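Long-range contact in MxaA (Stigmatella aurantiaca, PDB 4W4T), which serves as the terminal reductase domain of a myxalamid PKS-NRPS megasynthase, a Rossmann-fold, short-chain-dehydrogenase-type module that binds NADPH: residues L185-T190 with V224-V229. Numbering follows the deposited sequence.
Sequences LHYVST and VAEKLV
Val-229 sets its CG2 methyl over one face of the Tyr-187 ring, 4.0 Å from the ring centroid and 17° off the normal, which meets the criteria for a CH-pi contact. With CG anti to its own nitrogen (chi1 174°), Tyr-187 sends its ring from the strand past Val-229 to Ala-225, one helical turn earlier. There the OH comes within 3.2 Å of the Ala-225 CB methyl; Glu-226 adds its CA, 4.1 Å from Tyr-187 CE2. On the opposite face, Ser-189 N stands 4.0 Å above the ring plane, offset toward the rim. The other Val-229 branch, CG1, reaches Leu-185 CD2 at 4.2 Å, so the valine spans two residues whose side chains leave the same side of the strand.

Beyond the ring the contact turns polar. Ser-189 OG donates to Glu-226 OE1 (2.8 Å), meeting the oxygen on its anti side and 15° out of the carboxylate plane. Glu-226 OE2 forms salt bridges with Arg-230 and Arg-243, so this buried carboxylate is gripped through both oxygens, which probably favours its ionised form.

Lys-222, which binds NADPH though none is bound in this chain, hydrogen-bonds through NZ to Val-188 O and weakly to Tyr-187 OH, placing the ring beside the cofactor site. Segment 224-229 of helix 217-234 runs nearly antiparallel to strand 185-188, packed over the parallel Rossmann sheet: strands 145-148 and 239-248 flank the strand, and helix 159-177 touches both Leu-185 and Val-229.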
ATOM      1  N   LEU A 185      11.041   9.180 -33.422  1.00 14.69           N
ATOM      2  CA  LEU A 185      10.743   8.847 -32.048  1.00 13.34           C
ATOM      3  C   LEU A 185      10.975   7.367 -31.774  1.00 14.02           C
ATOM      4  O   LEU A 185      10.376   6.511 -32.413  1.00 16.93           O
ATOM      5  CB  LEU A 185       9.301   9.208 -31.723  1.00 12.80           C
ATOM      6  CG  LEU A 185       8.820   8.613 -30.399  1.00 13.07           C
ATOM      7  CD1 LEU A 185       9.541   9.268 -29.224  1.00 13.28           C
ATOM      8  CD2 LEU A 185       7.321   8.753 -30.288  1.00 14.64           C
ATOM      9  N   HIS A 186      11.863   7.073 -30.843  1.00 12.63           N
ATOM     10  CA  HIS A 186      12.067   5.690 -30.427  1.00 14.00           C
ATOM     11  C   HIS A 186      11.377   5.534 -29.088  1.00 12.42           C
ATOM     12  O   HIS A 186      11.843   6.042 -28.067  1.00 11.52           O
ATOM     13  CB  HIS A 186      13.552   5.367 -30.391  1.00 14.69           C
ATOM     14  CG  HIS A 186      14.236   5.739 -31.667  1.00 16.23           C
ATOM     15  ND1 HIS A 186      14.015   5.053 -32.840  1.00 18.36           N
ATOM     16  CD2 HIS A 186      15.042   6.779 -31.985  1.00 15.27           C
ATOM     17  CE1 HIS A 186      14.684   5.635 -33.819  1.00 19.94           C
ATOM     18  NE2 HIS A 186      15.322   6.680 -33.324  1.00 15.50           N
ATOM     19  N   TYR A 187      10.220   4.880 -29.121  1.00 11.60           N
ATOM     20  CA  TYR A 187       9.331   4.876 -27.961  1.00 12.67           C
ATOM     21  C   TYR A 187       9.481   3.599 -27.143  1.00 12.84           C
ATOM     22  O   TYR A 187       9.287   2.501 -27.658  1.00 13.70           O
ATOM     23  CB  TYR A 187       7.876   5.056 -28.410  1.00 12.64           C
ATOM     24  CG  TYR A 187       6.922   4.905 -27.257  1.00 13.64           C
ATOM     25  CD1 TYR A 187       7.033   5.726 -26.140  1.00 12.25           C
ATOM     26  CD2 TYR A 187       5.944   3.928 -27.261  1.00 12.35           C
ATOM     27  CE1 TYR A 187       6.179   5.585 -25.059  1.00 13.53           C
ATOM     28  CE2 TYR A 187       5.076   3.780 -26.182  1.00 12.93           C
ATOM     29  CZ  TYR A 187       5.206   4.613 -25.086  1.00 13.17           C
ATOM     30  OH  TYR A 187       4.367   4.462 -24.001  1.00 13.68           O
ATOM     31  N   VAL A 188       9.828   3.748 -25.868  1.00 12.63           N
ATOM     32  CA  VAL A 188       9.909   2.598 -24.974  1.00 12.20           C
ATOM     33  C   VAL A 188       8.551   2.339 -24.331  1.00 14.08           C
ATOM     34  O   VAL A 188       8.110   3.050 -23.415  1.00 13.75           O
ATOM     35  CB  VAL A 188      10.994   2.778 -23.915  1.00 14.34           C
ATOM     36  CG1 VAL A 188      11.137   1.485 -23.094  1.00 11.15           C
ATOM     37  CG2 VAL A 188      12.340   3.122 -24.610  1.00 11.86           C
ATOM     38  N   SER A 189       7.880   1.300 -24.824  1.00 14.12           N
ATOM     39  CA  SER A 189       6.576   0.893 -24.307  1.00 12.61           C
ATOM     40  C   SER A 189       6.736  -0.182 -23.236  1.00 13.92           C
ATOM     41  O   SER A 189       7.482   0.004 -22.274  1.00 14.16           O
ATOM     42  CB  SER A 189       5.686   0.380 -25.440  1.00 12.26           C
ATOM     43  OG  SER A 189       4.404   0.016 -24.957  1.00 13.79           O
ATOM     44  N   THR A 190       6.043  -1.307 -23.399  1.00 13.14           N
ATOM     45  CA  THR A 190       6.171  -2.399 -22.435  1.00 13.39           C
ATOM     46  C   THR A 190       5.362  -3.590 -22.915  1.00 14.00           C
ATOM     47  O   THR A 190       4.352  -3.413 -23.579  1.00 11.63           O
ATOM     48  CB  THR A 190       5.689  -1.986 -21.024  1.00 16.62           C
ATOM     49  OG1 THR A 190       5.679  -3.120 -20.160  1.00 14.13           O
ATOM     50  CG2 THR A 190       4.279  -1.405 -21.077  1.00 14.23           C
ATOM     51  N   VAL A 224      -2.740   3.085 -23.662  1.00 12.18           N
ATOM     52  CA  VAL A 224      -3.170   4.347 -24.247  1.00 13.15           C
ATOM     53  C   VAL A 224      -1.986   5.084 -24.902  1.00 13.35           C
ATOM     54  O   VAL A 224      -2.093   5.584 -26.034  1.00 12.29           O
ATOM     55  CB  VAL A 224      -3.840   5.236 -23.178  1.00 14.15           C
ATOM     56  CG1 VAL A 224      -4.203   6.589 -23.747  1.00 12.75           C
ATOM     57  CG2 VAL A 224      -5.082   4.542 -22.642  1.00 15.31           C
ATOM     58  N   ALA A 225      -0.863   5.166 -24.190  1.00 11.99           N
ATOM     59  CA  ALA A 225       0.324   5.825 -24.739  1.00 12.67           C
ATOM     60  C   ALA A 225       0.741   5.201 -26.074  1.00 13.23           C
ATOM     61  O   ALA A 225       1.023   5.918 -27.045  1.00 12.76           O
ATOM     62  CB  ALA A 225       1.478   5.768 -23.744  1.00 11.54           C
ATOM     63  N   GLU A 226       0.758   3.872 -26.140  1.00 12.35           N
ATOM     64  CA  GLU A 226       1.199   3.236 -27.379  1.00 13.85           C
ATOM     65  C   GLU A 226       0.200   3.485 -28.504  1.00 12.76           C
ATOM     66  O   GLU A 226       0.602   3.639 -29.653  1.00 13.20           O
ATOM     67  CB  GLU A 226       1.426   1.730 -27.184  1.00 12.47           C
ATOM     68  CG  GLU A 226       2.505   1.174 -28.122  1.00 11.93           C
ATOM     69  CD  GLU A 226       2.528  -0.338 -28.120  1.00 11.95           C
ATOM     70  OE1 GLU A 226       3.262  -0.916 -27.301  1.00 13.49           O
ATOM     71  OE2 GLU A 226       1.797  -0.934 -28.933  1.00 14.58           O
ATOM     72  N   LYS A 227      -1.090   3.549 -28.182  1.00 14.30           N
ATOM     73  CA  LYS A 227      -2.099   3.934 -29.184  1.00 14.72           C
ATOM     74  C   LYS A 227      -1.805   5.317 -29.770  1.00 14.83           C
ATOM     75  O   LYS A 227      -1.894   5.518 -30.987  1.00 14.26           O
ATOM     76  CB  LYS A 227      -3.505   3.915 -28.586  1.00 18.03           C
ATOM     77  CG  LYS A 227      -3.988   2.525 -28.189  1.00 19.30           C
ATOM     78  CD  LYS A 227      -4.346   1.697 -29.403  1.00 22.64           C
ATOM     79  CE  LYS A 227      -5.756   1.995 -29.871  1.00 28.33           C
ATOM     80  NZ  LYS A 227      -6.102   1.115 -31.029  1.00 33.67           N
ATOM     81  N   LEU A 228      -1.439   6.262 -28.910  1.00 13.42           N
ATOM     82  CA  LEU A 228      -1.123   7.618 -29.363  1.00 13.50           C
ATOM     83  C   LEU A 228       0.061   7.595 -30.313  1.00 15.28           C
ATOM     84  O   LEU A 228       0.046   8.255 -31.353  1.00 14.35           O
ATOM     85  CB  LEU A 228      -0.824   8.539 -28.187  1.00 13.51           C
ATOM     86  CG  LEU A 228      -2.021   8.910 -27.311  1.00 13.97           C
ATOM     87  CD1 LEU A 228      -1.568   9.810 -26.172  1.00 16.34           C
ATOM     88  CD2 LEU A 228      -3.099   9.603 -28.135  1.00 14.65           C
ATOM     89  N   VAL A 229       1.074   6.809 -29.950  1.00 13.94           N
ATOM     90  CA  VAL A 229       2.290   6.723 -30.743  1.00 13.30           C
ATOM     91  C   VAL A 229       1.994   6.057 -32.090  1.00 15.81           C
ATOM     92  O   VAL A 229       2.489   6.492 -33.140  1.00 14.26           O
ATOM     93  CB  VAL A 229       3.394   5.958 -29.981  1.00 14.85           C
ATOM     94  CG1 VAL A 229       4.582   5.685 -30.887  1.00 13.64           C
ATOM     95  CG2 VAL A 229       3.845   6.760 -28.774  1.00 12.35           C
TER